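PDB 4C24: L-fuculose phosphate aldolase from Streptococcus pneumoniae, which belongs to the class II aldolase and adducin family, with an AraD-like fold, and carries a bound zinc ion, consistent with a metal-dependent aldolase. Local coordinates for residues H98-Y103 with A158-L163; S77-M82 with A134-K139. All blocks are in the same frame, centred on the assembly; numbering follows the deposited sequence.

Contact 1 of 2, residues H98-Y103 with A158-L163; sequences HAHTTY and ANHGIL. With ZN (zinc ion), chain B; SO4 (sulfate ion), chain D.
His-98, His-100 and His-160 each turn NE2 onto the same zinc ion, so that a single metal joins the end of strand 95-99 and the loop just after it to the loop before strand 161-166. The three NE2 atoms of His-98, His-100 and His-160 each lie 2.0 Å from the zinc, and a water is a fourth ligand, its oxygen 2.1 Å from the metal. The His-160 ring stands nearly perpendicular to both of the others. With CG anti to the backbone N (chi1 -173°), His-160 extends its ring from the bulged backbone across to the zinc held by the other segment.

Behind the metal, the strands are joined through Ala-99 and Ile-162, an antiparallel hydrogen-bonded pair. Ile-162 N gives its hydrogen to Ala-99 O at 3.0 Å, almost straight along the carbonyl axis. In return, Ile-162 O takes two donors from opposite faces of its carbonyl plane: Ala-99 N at 3.1 Å and His-98 ND1 at 2.8 Å. The imidazole bond is bent, with an N-H...O angle of 139°, and its donor stands above the carbonyl plane. Both ring nitrogens of His-98 are thereby engaged, one by zinc and one by backbone.

Apolar atoms fill in around these bonds. Leu-163 CD1 packs on His-98 CB at 3.6 Å, while Ile-162 turns to the other face of the sheet with Ala-99. The second subunit also reaches the site: its His-118 hydrogen-bonds to His-160 O, and its Tyr-119 meets the His-160 ring edge-to-face. Thr-101 OG1 is bonded to Glu-180.

With ND1 donating to a carbonyl, His-98 presents NE2 as a lone-pair ligand; this second-shell bond limits rotation of the ring and may make it a somewhat stronger donor to zinc.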
ATOM      1  N   HIS A  98      -1.356   5.742  21.181  1.00 11.89           N
ATOM      2  CA  HIS A  98      -0.263   6.470  20.513  1.00 12.80           C
ATOM      3  C   HIS A  98       0.320   5.571  19.437  1.00 12.80           C
ATOM      4  O   HIS A  98       0.594   4.364  19.658  1.00 14.96           O
ATOM      5  CB  HIS A  98       0.790   6.887  21.525  1.00 14.90           C
ATOM      6  CG  HIS A  98       2.109   7.283  20.921  1.00 15.66           C
ATOM      7  ND1 HIS A  98       2.253   8.398  20.122  1.00 14.67           N
ATOM      8  CD2 HIS A  98       3.339   6.716  21.001  1.00 13.90           C
ATOM      9  CE1 HIS A  98       3.511   8.492  19.731  1.00 14.90           C
ATOM     10  NE2 HIS A  98       4.204   7.499  20.267  1.00 12.87           N
ATOM     11  N   ALA A  99       0.506   6.130  18.245  1.00 12.94           N
ATOM     12  CA  ALA A  99       1.005   5.366  17.140  1.00 12.81           C
ATOM     13  C   ALA A  99       1.920   6.193  16.270  1.00 12.29           C
ATOM     14  O   ALA A  99       1.795   7.413  16.271  1.00 15.62           O
ATOM     15  CB  ALA A  99      -0.146   4.818  16.311  1.00 14.57           C
ATOM     16  N   HIS A 100       2.834   5.544  15.573  1.00 12.09           N
ATOM     17  CA  HIS A 100       3.643   6.198  14.533  1.00 12.43           C
ATOM     18  C   HIS A 100       3.032   5.754  13.223  1.00 14.89           C
ATOM     19  O   HIS A 100       3.393   4.708  12.671  1.00 20.00           O
ATOM     20  CB  HIS A 100       5.102   5.772  14.626  1.00 14.63           C
ATOM     21  CG  HIS A 100       5.741   6.052  15.959  1.00 13.96           C
ATOM     22  ND1 HIS A 100       7.096   5.967  16.157  1.00 15.16           N
ATOM     23  CD2 HIS A 100       5.205   6.417  17.151  1.00 14.22           C
ATOM     24  CE1 HIS A 100       7.366   6.219  17.435  1.00 14.41           C
ATOM     25  NE2 HIS A 100       6.235   6.533  18.047  1.00 14.26           N
ATOM     26  N   THR A 101       2.018   6.486  12.777  1.00 13.23           N
ATOM     27  CA  THR A 101       1.357   6.135  11.535  1.00 14.79           C
ATOM     28  C   THR A 101       2.094   6.748  10.332  1.00 15.68           C
ATOM     29  O   THR A 101       3.262   7.177  10.454  1.00 18.58           O
ATOM     30  CB  THR A 101      -0.131   6.499  11.584  1.00 14.27           C
ATOM     31  OG1 THR A 101      -0.248   7.928  11.637  1.00 17.59           O
ATOM     32  CG2 THR A 101      -0.835   5.837  12.790  1.00 18.16           C
ATOM     33  N   THR A 102       1.472   6.732   9.168  1.00 12.16           N
ATOM     34  CA  THR A 102       2.183   7.286   8.009  1.00 11.63           C
ATOM     35  C   THR A 102       1.940   8.779   7.783  1.00 12.13           C
ATOM     36  O   THR A 102       2.815   9.599   8.132  1.00 11.59           O
ATOM     37  CB  THR A 102       1.905   6.487   6.741  1.00 12.82           C
ATOM     38  OG1 THR A 102       2.210   5.119   7.018  1.00 15.12           O
ATOM     39  CG2 THR A 102       2.773   6.992   5.578  1.00 14.03           C
ATOM     40  N   TYR A 103       0.791   9.133   7.217  1.00 11.79           N
ATOM     41  CA  TYR A 103       0.596  10.543   6.813  1.00 11.01           C
ATOM     42  C   TYR A 103       0.401  11.481   7.971  1.00 10.73           C
ATOM     43  O   TYR A 103       0.758  12.678   7.865  1.00 11.25           O
ATOM     44  CB  TYR A 103      -0.493  10.664   5.752  1.00 11.23           C
ATOM     45  CG  TYR A 103      -0.053  10.100   4.437  1.00 12.14           C
ATOM     46  CD1 TYR A 103      -0.192   8.742   4.148  1.00 12.94           C
ATOM     47  CD2 TYR A 103       0.551  10.907   3.470  1.00 11.78           C
ATOM     48  CE1 TYR A 103       0.221   8.216   2.940  1.00 12.89           C
ATOM     49  CE2 TYR A 103       0.960  10.399   2.254  1.00 11.79           C
ATOM     50  CZ  TYR A 103       0.814   9.037   1.989  1.00 11.28           C
ATOM     51  OH  TYR A 103       1.215   8.521   0.777  1.00 12.82           O
ATOM     52  N   ALA A 158       5.168  16.378  17.174  1.00 12.91           N
ATOM     53  CA  ALA A 158       6.150  16.821  16.213  1.00 12.59           C
ATOM     54  C   ALA A 158       7.285  15.811  15.980  1.00  9.80           C
ATOM     55  O   ALA A 158       7.919  15.348  16.923  1.00 12.90           O
ATOM     56  CB  ALA A 158       6.720  18.151  16.679  1.00 14.44           C
ATOM     57  N   ASN A 159       7.534  15.459  14.721  1.00 11.02           N
ATOM     58  CA  ASN A 159       8.653  14.590  14.361  1.00 11.68           C
ATOM     59  C   ASN A 159       8.529  13.219  15.005  1.00 12.26           C
ATOM     60  O   ASN A 159       9.529  12.563  15.255  1.00 13.38           O
ATOM     61  CB  ASN A 159      10.011  15.227  14.691  1.00 14.04           C
ATOM     62  CG  ASN A 159      10.224  16.514  13.947  1.00 14.90           C
ATOM     63  OD1 ASN A 159      10.635  16.529  12.789  1.00 16.47           O
ATOM     64  ND2 ASN A 159       9.924  17.579  14.599  1.00 11.84           N
ATOM     65  N   HIS A 160       7.283  12.818  15.232  1.00 11.88           N
ATOM     66  CA  HIS A 160       7.060  11.634  16.084  1.00 12.63           C
ATOM     67  C   HIS A 160       5.865  10.804  15.669  1.00 12.19           C
ATOM     68  O   HIS A 160       6.041   9.675  15.192  1.00 14.59           O
ATOM     69  CB  HIS A 160       6.952  12.086  17.534  1.00 12.89           C
ATOM     70  CG  HIS A 160       6.896  10.963  18.521  1.00 13.71           C
ATOM     71  ND1 HIS A 160       7.278  11.113  19.831  1.00 13.51           N
ATOM     72  CD2 HIS A 160       6.491   9.670  18.381  1.00 14.52           C
ATOM     73  CE1 HIS A 160       7.105   9.953  20.467  1.00 14.84           C
ATOM     74  NE2 HIS A 160       6.626   9.070  19.606  1.00 11.69           N
ATOM     75  N   GLY A 161       4.660  11.322  15.834  1.00 11.26           N
ATOM     76  CA  GLY A 161       3.477  10.516  15.531  1.00 11.21           C
ATOM     77  C   GLY A 161       2.190  11.144  15.966  1.00 12.59           C
ATOM     78  O   GLY A 161       2.019  12.355  15.873  1.00 14.00           O
ATOM     79  N   ILE A 162       1.264  10.332  16.448  1.00 13.61           N
ATOM     80  CA  ILE A 162      -0.054  10.790  16.774  1.00 13.94           C
ATOM     81  C   ILE A 162      -0.437  10.240  18.141  1.00 12.30           C
ATOM     82  O   ILE A 162       0.045   9.175  18.550  1.00 14.32           O
ATOM     83  CB  ILE A 162      -1.074  10.322  15.703  1.00 13.35           C
ATOM     84  CG1 ILE A 162      -2.448  10.964  15.874  1.00 16.96           C
ATOM     85  CG2 ILE A 162      -1.211   8.796  15.700  1.00 17.44           C
ATOM     86  CD1 ILE A 162      -3.416  10.659  14.754  1.00 19.79           C
ATOM     87  N   LEU A 163      -1.284  10.977  18.828  1.00 12.10           N
ATOM     88  CA  LEU A 163      -1.923  10.568  20.059  1.00 11.37           C
ATOM     89  C   LEU A 163      -3.415  10.802  19.901  1.00 13.43           C
ATOM     90  O   LEU A 163      -3.848  11.871  19.459  1.00 15.49           O
ATOM     91  CB  LEU A 163      -1.392  11.370  21.250  1.00 13.03           C
ATOM     92  CG  LEU A 163      -1.771  10.942  22.673  1.00 15.00           C
ATOM     93  CD1 LEU A 163      -0.945   9.712  23.029  1.00 15.67           C
ATOM     94  CD2 LEU A 163      -1.494  12.039  23.710  1.00 17.66           C
TER
HETATM   95 ZN    ZN B 301       6.132   7.161  19.937  1.00 15.82          ZN
HETATM   96  S   SO4 D1207       0.161   4.010   3.455  0.50 20.92           S
HETATM   97  O1  SO4 D1207       0.773   3.958   4.797  0.50 24.33           O
HETATM   98  O2  SO4 D1207      -0.232   2.622   3.113  0.50 24.65           O
HETATM   99  O3  SO4 D1207      -1.029   4.869   3.563  0.50 17.50           O
HETATM  100  O4  SO4 D1207       1.133   4.553   2.482  0.50 24.04           O
HETATM  101  O   HOH W   1       7.338   6.720  21.585  1.00 25.08           O

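Contact 2 of 2, residues S77-M82 with A134-K139; sequences SSEWYM and ATYGTK. With SO4 (sulfate ion), chain E.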
ATOM      1  N   SER A  77       5.377   1.329  29.126  1.00 15.55           N
ATOM      2  CA  SER A  77       5.685   2.142  27.931  1.00 15.99           C
ATOM      3  C   SER A  77       6.475   3.385  28.330  1.00 17.13           C
ATOM      4  O   SER A  77       6.140   4.025  29.327  1.00 15.06           O
ATOM      5  CB  SER A  77       4.399   2.610  27.294  1.00 16.14           C
ATOM      6  OG  SER A  77       4.669   3.583  26.296  1.00 17.62           O
ATOM      7  N   SER A  78       7.483   3.742  27.529  1.00 16.10           N
ATOM      8  CA  SER A  78       8.237   4.984  27.802  1.00 16.57           C
ATOM      9  C   SER A  78       7.314   6.197  27.776  1.00 14.02           C
ATOM     10  O   SER A  78       7.659   7.233  28.357  1.00 16.04           O
ATOM     11  CB  SER A  78       9.363   5.205  26.794  1.00 18.10           C
ATOM     12  OG  SER A  78       8.868   5.238  25.477  1.00 22.77           O
ATOM     13  N   GLU A  79       6.151   6.079  27.149  1.00 13.71           N
ATOM     14  CA  GLU A  79       5.223   7.223  27.032  1.00 12.63           C
ATOM     15  C   GLU A  79       4.128   7.257  28.104  1.00 11.37           C
ATOM     16  O   GLU A  79       3.102   7.925  27.956  1.00 11.95           O
ATOM     17  CB  GLU A  79       4.599   7.278  25.631  1.00 15.42           C
ATOM     18  CG  GLU A  79       5.622   7.388  24.515  1.00 17.16           C
ATOM     19  CD  GLU A  79       6.370   8.723  24.459  1.00 19.11           C
ATOM     20  OE1 GLU A  79       6.267   9.583  25.369  1.00 18.91           O
ATOM     21  OE2 GLU A  79       7.105   8.857  23.472  1.00 20.92           O
ATOM     22  N   TRP A  80       4.324   6.476  29.182  1.00 11.64           N
ATOM     23  CA  TRP A  80       3.295   6.355  30.179  1.00 12.51           C
ATOM     24  C   TRP A  80       2.811   7.665  30.744  1.00 12.07           C
ATOM     25  O   TRP A  80       1.630   7.805  31.007  1.00 12.87           O
ATOM     26  CB  TRP A  80       3.740   5.403  31.307  1.00 12.25           C
ATOM     27  CG  TRP A  80       4.879   5.962  32.126  1.00 12.18           C
ATOM     28  CD1 TRP A  80       6.220   5.764  31.927  1.00 15.12           C
ATOM     29  CD2 TRP A  80       4.772   6.840  33.264  1.00 12.36           C
ATOM     30  NE1 TRP A  80       6.956   6.487  32.850  1.00 17.01           N
ATOM     31  CE2 TRP A  80       6.102   7.157  33.678  1.00 15.14           C
ATOM     32  CE3 TRP A  80       3.691   7.424  33.935  1.00 12.23           C
ATOM     33  CZ2 TRP A  80       6.368   8.012  34.763  1.00 15.76           C
ATOM     34  CZ3 TRP A  80       3.950   8.266  35.013  1.00 12.00           C
ATOM     35  CH2 TRP A  80       5.285   8.548  35.420  1.00 13.23           C
ATOM     36  N   TYR A  81       3.709   8.659  30.853  1.00 12.66           N
ATOM     37  CA  TYR A  81       3.291   9.925  31.417  1.00 12.60           C
ATOM     38  C   TYR A  81       2.524  10.783  30.414  1.00 11.22           C
ATOM     39  O   TYR A  81       1.582  11.492  30.793  1.00 11.81           O
ATOM     40  CB  TYR A  81       4.468  10.642  32.056  1.00 12.18           C
ATOM     41  CG  TYR A  81       4.095  11.931  32.737  1.00 13.43           C
ATOM     42  CD1 TYR A  81       3.135  11.990  33.751  1.00 14.03           C
ATOM     43  CD2 TYR A  81       4.724  13.107  32.362  1.00 14.55           C
ATOM     44  CE1 TYR A  81       2.809  13.178  34.384  1.00 14.31           C
ATOM     45  CE2 TYR A  81       4.395  14.300  32.966  1.00 13.16           C
ATOM     46  CZ  TYR A  81       3.448  14.353  33.964  1.00 13.55           C
ATOM     47  OH  TYR A  81       3.114  15.522  34.572  1.00 15.99           O
ATOM     48  N   MET A  82       2.826  10.605  29.130  1.00 11.67           N
ATOM     49  CA  MET A  82       2.012  11.257  28.109  1.00 12.52           C
ATOM     50  C   MET A  82       0.562  10.773  28.163  1.00 12.20           C
ATOM     51  O   MET A  82      -0.372  11.532  28.007  1.00 13.21           O
ATOM     52  CB  MET A  82       2.624  11.071  26.730  1.00 13.57           C
ATOM     53  CG  MET A  82       1.748  11.585  25.619  1.00 16.76           C
ATOM     54  SD  MET A  82       2.607  11.740  24.044  1.00 18.02           S
ATOM     55  CE  MET A  82       2.960  10.003  23.746  1.00 20.21           C
ATOM     56  N   ALA A 134       9.166  17.679  21.737  1.00 14.57           N
ATOM     57  CA  ALA A 134       9.994  17.344  22.879  1.00 15.28           C
ATOM     58  C   ALA A 134      10.404  15.898  22.726  1.00 14.50           C
ATOM     59  O   ALA A 134       9.737  15.146  22.023  1.00 16.34           O
ATOM     60  CB  ALA A 134       9.270  17.567  24.194  1.00 16.25           C
ATOM     61  N   THR A 135      11.511  15.538  23.352  1.00 13.59           N
ATOM     62  CA  THR A 135      12.081  14.187  23.257  1.00 15.04           C
ATOM     63  C   THR A 135      11.063  13.145  23.700  1.00 15.50           C
ATOM     64  O   THR A 135      10.319  13.359  24.665  1.00 14.36           O
ATOM     65  CB  THR A 135      13.334  14.063  24.143  1.00 15.69           C
ATOM     66  OG1 THR A 135      14.214  15.181  23.908  1.00 18.93           O
ATOM     67  CG2 THR A 135      14.070  12.778  23.869  1.00 17.19           C
ATOM     68  N   TYR A 136      11.028  12.031  22.974  1.00 15.19           N
ATOM     69  CA  TYR A 136      10.123  10.956  23.327  1.00 14.81           C
ATOM     70  C   TYR A 136      10.328  10.589  24.797  1.00 15.50           C
ATOM     71  O   TYR A 136      11.447  10.673  25.332  1.00 15.45           O
ATOM     72  CB  TYR A 136      10.331   9.748  22.412  1.00 16.12           C
ATOM     73  CG  TYR A 136      11.415   8.797  22.857  1.00 17.98           C
ATOM     74  CD1 TYR A 136      12.738   8.937  22.446  1.00 18.61           C
ATOM     75  CD2 TYR A 136      11.097   7.724  23.696  1.00 19.32           C
ATOM     76  CE1 TYR A 136      13.724   8.047  22.865  1.00 19.52           C
ATOM     77  CE2 TYR A 136      12.065   6.847  24.134  1.00 21.90           C
ATOM     78  CZ  TYR A 136      13.367   7.007  23.723  1.00 22.81           C
ATOM     79  OH  TYR A 136      14.299   6.100  24.158  1.00 27.67           O
ATOM     80  N   GLY A 137       9.218  10.228  25.439  1.00 14.47           N
ATOM     81  CA  GLY A 137       9.259   9.682  26.786  1.00 16.32           C
ATOM     82  C   GLY A 137       9.532  10.689  27.889  1.00 16.79           C
ATOM     83  O   GLY A 137       9.781  10.322  29.029  1.00 21.00           O
ATOM     84  N   THR A 138       9.477  11.980  27.568  1.00 17.08           N
ATOM     85  CA  THR A 138       9.764  13.003  28.567  1.00 15.84           C
ATOM     86  C   THR A 138       8.512  13.694  29.106  1.00 13.39           C
ATOM     87  O   THR A 138       7.451  13.628  28.499  1.00 16.09           O
ATOM     88  CB  THR A 138      10.700  14.091  28.015  1.00 16.88           C
ATOM     89  OG1 THR A 138      10.043  14.765  26.939  1.00 17.50           O
ATOM     90  CG2 THR A 138      12.023  13.487  27.571  1.00 16.86           C
ATOM     91  N   LYS A 139       8.651  14.355  30.265  1.00 16.17           N
ATOM     92  CA  LYS A 139       7.578  15.187  30.818  1.00 14.89           C
ATOM     93  C   LYS A 139       7.190  16.314  29.879  1.00 14.77           C
ATOM     94  O   LYS A 139       6.031  16.689  29.818  1.00 14.75           O
ATOM     95  CB  LYS A 139       7.955  15.794  32.165  1.00 16.86           C
ATOM     96  CG  LYS A 139       8.173  14.767  33.264  1.00 16.98           C
ATOM     97  CD  LYS A 139       8.438  15.440  34.608  1.00 17.91           C
ATOM     98  CE  LYS A 139       9.594  16.455  34.613  1.00 17.60           C
ATOM     99  NZ  LYS A 139      10.942  15.887  34.376  1.00 20.28           N
TER
HETATM  100  S   SO4 E1208       7.244   1.992  24.091  1.00 22.33           S
HETATM  101  O1  SO4 E1208       8.095   2.198  25.282  1.00 23.50           O
HETATM  102  O2  SO4 E1208       7.473   3.140  23.207  1.00 27.44           O
HETATM  103  O3  SO4 E1208       7.717   0.718  23.514  1.00 26.91           O
HETATM  104  O4  SO4 E1208       5.810   1.949  24.451  1.00 21.30           O
HETATM  105  O   HOH W   2      10.015   7.384  29.686  1.00 30.92           O
HETATM  106  O   HOH W   3       6.054  11.102  27.653  1.00 17.95           O
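This is a surface contact between two helix starts and the turns that lead into them, those of helix 80-89 and helix 139-149, and Glu-79 and Gly-137 form its polar centre. Glu-79, at the N-cap position of its helix, bends at chi2 (-69°) and brings its carboxylate over to the facing backbone. There OE1 of Glu-79 accepts a weak hydrogen bond from Gly-137 N at 3.0 Å. The other oxygen, OE2, lies 3.5 Å from Tyr-136 CB, with the carboxylate and the tyrosine ring planes 73° apart.

Two waters bridge the segments. One donates to both Ser-78 O and Gly-137 O; the other donates to Glu-79 OE1 and Thr-138 O. Gly-137 CA also comes within 3.3 Å of Ser-78 O in a CA-H...O contact. Further along, Tyr-81 CE2 rests against the aliphatic stem of Lys-139 at CG, 3.8 Å away.

Each turn is braced internally. Ser-77 OG accepts from Glu-79 N in an ST turn, and Thr-138 OG1 donates to Thr-135 O at 2.7 Å while capping Leu-141 N. A sulfate, probably from the crystallisation liquor, is bound by Ser-77 OG and by both N and OG of Ser-78, with Asn-32, Ser-48 and Gly-49 as further partners.

OE1 is thus gripped by one weak peptide bond and one water, which together hold the carboxylate in place and leave much of the polar bridging to water.

In the fold
The centres of contact 1 and contact 2 lie about 13 Å apart, and the two touch directly, with His-160 CE1 3.2 Å from Glu-79 OE2. Along the chain their segments alternate: 77-82, 98-103, 134-139, 158-163. Helix 80-89 leads into strand 95-99, which pairs with strand 161-166 in the mixed sheet; helix 139-149 follows the 134-139 loop. Met-82 of helix 80-89 packs on both His-98 and Leu-163. Contact 1 is buried and contact 2 lies nearer the surface, yet both meet Tyr-119 of the second subunit. The histidine ligands come from contact 1, while Glu-79 and Tyr-136 of contact 2 pack against His-160, and the second subunit closes over both.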